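Local coordinates for protein 6-pyruvoyl tetrahydrobiopterin synthase (PDB 3LX3) that is a six-chain protein of the 6-pyruvoyl tetrahydropterin synthase family that binds zinc and 2-amino-1,5-dihydropteridine-4,6-dione, at residues F30-A35 with K80-L85; H50-S55 with V164-S169. All coordinates share one frame; numbering follows the deposited sequence. Where two conformers were deposited one is given.

Contact 1: F30-A35 with K80-L85; sequences FSFNCA and KVCKQL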
loop_
_atom_site.group_PDB
_atom_site.type_symbol
_atom_site.label_atom_id
_atom_site.label_comp_id
_atom_site.label_asym_id
_atom_site.label_seq_id
_atom_site.Cartn_x
_atom_site.Cartn_y
_atom_site.Cartn_z
ATOM N N PHE A 30 -9.050 -10.880 5.029
ATOM C CA PHE A 30 -9.538 -12.054 4.289
ATOM C C PHE A 30 -8.270 -12.861 4.036
ATOM O O PHE A 30 -7.791 -13.031 2.882
ATOM C CB PHE A 30 -10.168 -11.694 2.946
ATOM C CG PHE A 30 -11.280 -10.712 3.031
ATOM C CD1 PHE A 30 -11.864 -10.390 4.252
ATOM C CD2 PHE A 30 -11.737 -10.102 1.875
ATOM C CE1 PHE A 30 -12.882 -9.472 4.314
ATOM C CE2 PHE A 30 -12.757 -9.177 1.936
ATOM C CZ PHE A 30 -13.324 -8.873 3.166
ATOM N N SER A 31 -7.729 -13.335 5.137
ATOM C CA SER A 31 -6.430 -13.997 5.158
ATOM C C SER A 31 -6.521 -15.371 5.792
ATOM O O SER A 31 -7.349 -15.607 6.694
ATOM C CB SER A 31 -5.409 -13.170 5.945
ATOM O OG SER A 31 -5.831 -12.963 7.285
ATOM N N PHE A 32 -5.658 -16.264 5.341
ATOM C CA PHE A 32 -5.456 -17.548 6.008
ATOM C C PHE A 32 -3.970 -17.804 6.053
ATOM O O PHE A 32 -3.312 -17.881 5.019
ATOM C CB PHE A 32 -6.251 -18.734 5.416
ATOM C CG PHE A 32 -6.232 -18.883 3.907
ATOM C CD1 PHE A 32 -5.465 -19.879 3.300
ATOM C CD2 PHE A 32 -7.047 -18.090 3.085
ATOM C CE1 PHE A 32 -5.535 -20.072 1.917
ATOM C CE2 PHE A 32 -7.031 -18.253 1.733
ATOM C CZ PHE A 32 -6.283 -19.238 1.150
ATOM N N ASN A 33 -3.438 -17.866 7.266
ATOM C CA ASN A 33 -2.039 -18.024 7.475
ATOM C C ASN A 33 -1.744 -19.490 7.699
ATOM O O ASN A 33 -2.148 -20.075 8.709
ATOM C CB ASN A 33 -1.654 -17.191 8.689
ATOM C CG ASN A 33 -1.952 -15.680 8.496
ATOM O OD1 ASN A 33 -2.294 -15.206 7.405
ATOM N ND2 ASN A 33 -1.909 -14.956 9.600
ATOM N N CYS A 34 -1.136 -20.099 6.678
ATOM C CA CYS A 34 -1.089 -21.543 6.552
ATOM C C CYS A 34 0.292 -22.044 6.158
ATOM O O CYS A 34 1.078 -21.326 5.513
ATOM C CB CYS A 34 -2.085 -22.049 5.491
ATOM S SG CYS A 34 -3.804 -21.860 6.008
ATOM N N ALA A 35 0.547 -23.304 6.510
ATOM C CA ALA A 35 1.710 -24.013 6.043
ATOM C C ALA A 35 1.328 -24.887 4.829
ATOM O O ALA A 35 0.188 -25.339 4.710
ATOM C CB ALA A 35 2.274 -24.889 7.166
ATOM N N LYS A 80 -15.623 -16.138 6.820
ATOM C CA LYS A 80 -15.962 -17.493 7.276
ATOM C C LYS A 80 -15.109 -18.565 6.565
ATOM O O LYS A 80 -14.533 -19.459 7.215
ATOM C CB LYS A 80 -17.450 -17.765 7.053
ATOM C CG LYS A 80 -17.880 -19.138 7.535
ATOM C CD LYS A 80 -19.383 -19.352 7.389
ATOM C CE LYS A 80 -19.778 -20.663 8.071
ATOM N NZ LYS A 80 -21.127 -21.135 7.662
ATOM N N VAL A 81 -15.027 -18.477 5.240
ATOM C CA VAL A 81 -14.244 -19.446 4.441
ATOM C C VAL A 81 -12.786 -19.340 4.803
ATOM O O VAL A 81 -12.131 -20.345 5.073
ATOM C CB VAL A 81 -14.454 -19.259 2.935
ATOM C CG1 VAL A 81 -13.518 -20.147 2.109
ATOM C CG2 VAL A 81 -15.894 -19.574 2.600
ATOM N N CYS A 82 -12.268 -18.125 4.860
ATOM C CA CYS A 82 -10.863 -17.930 5.290
ATOM C C CYS A 82 -10.565 -18.519 6.654
ATOM O O CYS A 82 -9.526 -19.154 6.853
ATOM C CB CYS A 82 -10.475 -16.443 5.308
ATOM S SG CYS A 82 -10.293 -15.659 3.729
ATOM N N LYS A 83 -11.483 -18.355 7.599
ATOM C CA LYS A 83 -11.255 -18.789 8.952
ATOM C C LYS A 83 -11.150 -20.314 9.008
ATOM O O LYS A 83 -10.395 -20.823 9.872
ATOM C CB LYS A 83 -12.352 -18.238 9.875
ATOM C CG LYS A 83 -12.245 -18.639 11.334
ATOM C CD LYS A 83 -11.076 -18.001 12.069
ATOM C CE LYS A 83 -11.129 -18.410 13.561
ATOM N NZ LYS A 83 -9.861 -18.154 14.323
ATOM N N GLN A 84 -11.837 -21.038 8.117
ATOM C CA GLN A 84 -11.763 -22.482 8.105
ATOM C C GLN A 84 -10.371 -22.973 7.750
ATOM O O GLN A 84 -9.903 -23.995 8.252
ATOM C CB GLN A 84 -12.775 -23.066 7.121
ATOM C CG GLN A 84 -14.220 -22.766 7.528
ATOM C CD GLN A 84 -15.223 -23.003 6.392
ATOM O OE1 GLN A 84 -14.846 -23.319 5.245
ATOM N NE2 GLN A 84 -16.511 -22.849 6.711
ATOM N N LEU A 85 -9.697 -22.235 6.875
ATOM C CA LEU A 85 -8.348 -22.611 6.452
ATOM C C LEU A 85 -7.261 -22.121 7.398
ATOM O O LEU A 85 -6.249 -22.803 7.652
ATOM C CB LEU A 85 -8.077 -22.063 5.068
ATOM C CG LEU A 85 -9.004 -22.547 3.948
ATOM C CD1 LEU A 85 -8.946 -21.607 2.742
ATOM C CD2 LEU A 85 -8.561 -23.906 3.594
#

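Contact 2: H50-S55 with V164-S169; sequences HNYNVS and VTVSES. With ZN (zinc ion), chain B; XTN (2-amino-1,5-dihydropteridine-4,6-dione), chain C.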
loop_
_atom_site.group_PDB
_atom_site.type_symbol
_atom_site.label_atom_id
_atom_site.label_comp_id
_atom_site.label_asym_id
_atom_site.label_seq_id
_atom_site.Cartn_x
_atom_site.Cartn_y
_atom_site.Cartn_z
ATOM N N HIS A 50 2.681 -19.150 4.300
ATOM C CA HIS A 50 2.242 -17.884 3.721
ATOM C C HIS A 50 1.097 -17.284 4.510
ATOM O O HIS A 50 0.293 -17.994 5.107
ATOM C CB HIS A 50 1.716 -18.125 2.324
ATOM C CG HIS A 50 2.711 -18.725 1.384
ATOM N ND1 HIS A 50 3.844 -18.054 0.975
ATOM C CD2 HIS A 50 2.754 -19.938 0.790
ATOM C CE1 HIS A 50 4.535 -18.835 0.167
ATOM N NE2 HIS A 50 3.894 -19.986 0.029
ATOM N N ASN A 51 0.979 -15.961 4.418
ATOM C CA ASN A 51 -0.235 -15.256 4.716
ATOM C C ASN A 51 -1.012 -15.182 3.421
ATOM O O ASN A 51 -0.827 -14.271 2.620
ATOM C CB ASN A 51 0.087 -13.851 5.192
ATOM C CG ASN A 51 0.974 -13.807 6.404
ATOM O OD1 ASN A 51 0.812 -14.596 7.333
ATOM N ND2 ASN A 51 1.956 -12.889 6.396
ATOM N N TYR A 52 -1.853 -16.170 3.153
ATOM C CA TYR A 52 -2.665 -16.131 1.956
ATOM C C TYR A 52 -3.724 -15.060 2.072
ATOM O O TYR A 52 -4.276 -14.825 3.149
ATOM C CB TYR A 52 -3.371 -17.456 1.741
ATOM C CG TYR A 52 -2.514 -18.637 1.286
ATOM C CD1 TYR A 52 -2.309 -18.893 -0.052
ATOM C CD2 TYR A 52 -1.907 -19.487 2.198
ATOM C CE1 TYR A 52 -1.574 -20.012 -0.504
ATOM C CE2 TYR A 52 -1.152 -20.564 1.766
ATOM C CZ TYR A 52 -0.966 -20.822 0.433
ATOM O OH TYR A 52 -0.197 -21.914 0.083
ATOM N N ASN A 53 -4.049 -14.415 0.961
ATOM C CA ASN A 53 -5.095 -13.407 0.935
ATOM C C ASN A 53 -6.100 -13.687 -0.194
ATOM O O ASN A 53 -5.714 -14.169 -1.250
ATOM C CB ASN A 53 -4.452 -12.058 0.680
ATOM C CG ASN A 53 -5.421 -10.952 0.827
ATOM O OD1 ASN A 53 -5.927 -10.429 -0.172
ATOM N ND2 ASN A 53 -5.771 -10.653 2.051
ATOM N N VAL A 54 -7.383 -13.397 0.051
ATOM C CA VAL A 54 -8.474 -13.677 -0.871
ATOM C C VAL A 54 -9.210 -12.398 -1.121
ATOM O O VAL A 54 -9.585 -11.699 -0.178
ATOM C CB VAL A 54 -9.526 -14.645 -0.221
ATOM C CG1 VAL A 54 -10.779 -14.772 -1.114
ATOM C CG2 VAL A 54 -8.925 -15.961 0.027
ATOM N N SER A 55 -9.484 -12.132 -2.396
ATOM C CA SER A 55 -10.468 -11.120 -2.750
ATOM C C SER A 55 -11.585 -11.725 -3.567
ATOM O O SER A 55 -11.402 -12.705 -4.265
ATOM C CB SER A 55 -9.848 -9.949 -3.464
ATOM O OG SER A 55 -9.368 -10.335 -4.717
ATOM N N VAL A 164 -12.750 -15.150 -7.690
ATOM C CA VAL A 164 -11.847 -15.127 -6.564
ATOM C C VAL A 164 -10.402 -14.964 -7.012
ATOM O O VAL A 164 -9.963 -15.594 -7.985
ATOM C CB VAL A 164 -11.990 -16.455 -5.747
ATOM C CG1 VAL A 164 -10.806 -16.782 -4.899
ATOM C CG2 VAL A 164 -13.311 -16.418 -4.923
ATOM N N THR A 165 -9.677 -14.107 -6.291
ATOM C CA THR A 165 -8.232 -13.962 -6.416
ATOM C C THR A 165 -7.626 -14.427 -5.109
ATOM O O THR A 165 -8.003 -13.966 -4.047
ATOM C CB THR A 165 -7.824 -12.518 -6.744
ATOM O OG1 THR A 165 -8.444 -12.143 -7.992
ATOM C CG2 THR A 165 -6.312 -12.418 -6.846
ATOM N N VAL A 166 -6.678 -15.358 -5.199
ATOM C CA VAL A 166 -5.885 -15.813 -4.037
ATOM C C VAL A 166 -4.434 -15.461 -4.308
ATOM O O VAL A 166 -3.888 -15.646 -5.406
ATOM C CB VAL A 166 -6.029 -17.324 -3.822
ATOM C CG1 VAL A 166 -5.045 -17.791 -2.695
ATOM C CG2 VAL A 166 -7.462 -17.705 -3.493
ATOM N N SER A 167 -3.776 -14.932 -3.284
ATOM C CA SER A 167 -2.320 -14.744 -3.353
ATOM C C SER A 167 -1.604 -15.514 -2.265
ATOM O O SER A 167 -2.079 -15.520 -1.131
ATOM C CB SER A 167 -2.015 -13.281 -3.274
ATOM O OG SER A 167 -2.350 -12.686 -2.068
ATOM N N GLU A 168 -0.490 -16.193 -2.588
ATOM C CA GLU A 168 0.407 -16.746 -1.604
ATOM C C GLU A 168 1.148 -15.582 -0.962
ATOM O O GLU A 168 1.402 -15.610 0.204
ATOM C CB GLU A 168 1.535 -17.612 -2.219
ATOM C CG GLU A 168 1.340 -19.093 -2.398
ATOM C CD GLU A 168 2.621 -19.729 -2.988
ATOM O OE1 GLU A 168 3.527 -18.956 -3.381
ATOM O OE2 GLU A 168 2.757 -20.971 -3.008
ATOM N N SER A 169 1.529 -14.611 -1.773
ATOM C CA SER A 169 2.241 -13.408 -1.322
ATOM C C SER A 169 1.729 -12.337 -2.271
ATOM O O SER A 169 1.225 -12.674 -3.358
ATOM C CB SER A 169 3.741 -13.632 -1.406
ATOM O OG SER A 169 4.174 -13.623 -2.738
HETATM ZN ZN ZN B . 4.489 -21.637 -1.122
HETATM N N1 XTN C . 3.540 -21.074 -9.676
HETATM C C2 XTN C . 2.198 -21.068 -9.807
HETATM N N2 XTN C . 1.625 -20.890 -11.011
HETATM N N3 XTN C . 1.366 -21.311 -8.684
HETATM C C4 XTN C . 1.870 -21.473 -7.451
HETATM O O4 XTN C . 1.079 -21.643 -6.491
HETATM N N5 XTN C . 3.869 -21.600 -6.127
HETATM C C6 XTN C . 5.232 -21.595 -6.037
HETATM O O6 XTN C . 5.768 -21.755 -4.937
HETATM C C7 XTN C . 6.024 -21.425 -7.213
HETATM N N8 XTN C . 5.401 -21.256 -8.382
HETATM C C4A XTN C . 3.262 -21.432 -7.339
HETATM C C8A XTN C . 4.068 -21.241 -8.461
HETATM O O HOH W 1 -0.657 -12.858 0.188
HETATM O O HOH W 2 0.021 -22.028 -2.618
HETATM O O HOH W 3 5.900 -20.319 -2.137
HETATM O O HOH W 4 5.030 -22.840 -2.691
#

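Contact 1: F30-A35 with K80-L85
F32 lies beside L85, the two side chains extending in the same direction from a strand and a helix that run nearly parallel (axes 9° apart, 6.9 Å at closest). F32 CB packs 3.6 Å from C82 O and just 3.8 Å from L85 CB. A first torsion of 46° wedges CG between the backbone N and the carbonyl carbon, and CG there lies 3.9 Å from L85 CB. Over the ring as a whole stands L85 CD1, 3.7 Å from the F32 centroid and 4° off the normal, so all six ring atoms are almost equally near it. This is a CH-pi contact over the middle of the face. Y52 of strand 48-61 lies on the other side of the ring, nearly parallel but well displaced. C82 SG approaches the ring edge, 4.1 Å from F32 CD2, a sulfur-aromatic contact; the same sulfur also rests 3.5 Å from F30 C, wedged against the chain where it turns its corner. At the other end, C34 SG comes within 3.1 Å of L85 O, a carbonyl that accepts a hydrogen bond from H88 ND1. No hydrogen bond joins the two segments, so apolar and sulfur contacts carry the interface. I137 and I141 of helix 134-149 also touch F32, and the whole is the helix-on-sheet packing of the T-fold (tunnelling fold), in which helices lie against one face of an antiparallel sheet.

Contact 2: H50-S55 with V164-S169
Strand 50-55 and strand 164-167 pair antiparallel, axes 4.7 Å apart at closest and N-to-C directions at 166°, joined by reciprocal backbone bonds at N53/S167 and S55/T165. In the first, N53 N reaches S167 O at 3.1 Å and S167 N reaches N53 O at 2.9 Å, both donors lying in the carbonyl plane. V54 and V166 form the non-hydrogen-bonded pair between them; V54 CG2 meets V166 CG2 at 4.2 Å on the face that the helices cover. On the reverse face S55 OG packs on T165 CB. These are two adjacent strands of the T-fold sheet, and where they part the zinc site begins. Here E168 CG sits over the H50 ring, 3.8 Å from its centroid in a CH-pi contact, and the carboxylate stacks on the imidazole with planes 24° apart. The glutamate is extended beyond CG (chi2 -178°), which carries its carboxylate out to the metal: H50 NE2 binds zinc at 2.1 Å, and E168 OE2 approaches it at 2.6 Å, a long and weaker coordination. H36 and H48 supply the other protein ligands. OE2 also accepts a hydrogen bond from water 2, which itself accepts one from Y52 OH, and a weak one of 3.4 Å from XTN N5. Zinc-bound water 3 donates to both E168 OE1 and XTN O6. The other imidazole nitrogen, H50 ND1, is hydrogen-bonded to N51 OD1 of the second subunit.

From the N terminus, the chain first lays down F30-A35 on strand 20-40, turns back through H50-S55 on strand 48-61, and enters helix 71-85, whose last residues close a loop onto F30-A35 in contact 1. Contact 2 opens inside that loop and closes only after 108 intervening residues, when strand 161-167 arrives; the two loops therefore cross rather than nest. They meet directly, because strands 20-40 and 48-61 are sheet neighbours: F30 O to V54 N and F32 O to Y52 N, each 2.9 Å, are probable hydrogen bonds. Contact 1 thus fixes a helix to the sheet, contact 2 adds the next strand and brings zinc ligands H50 and E168 together, and both border the second subunit.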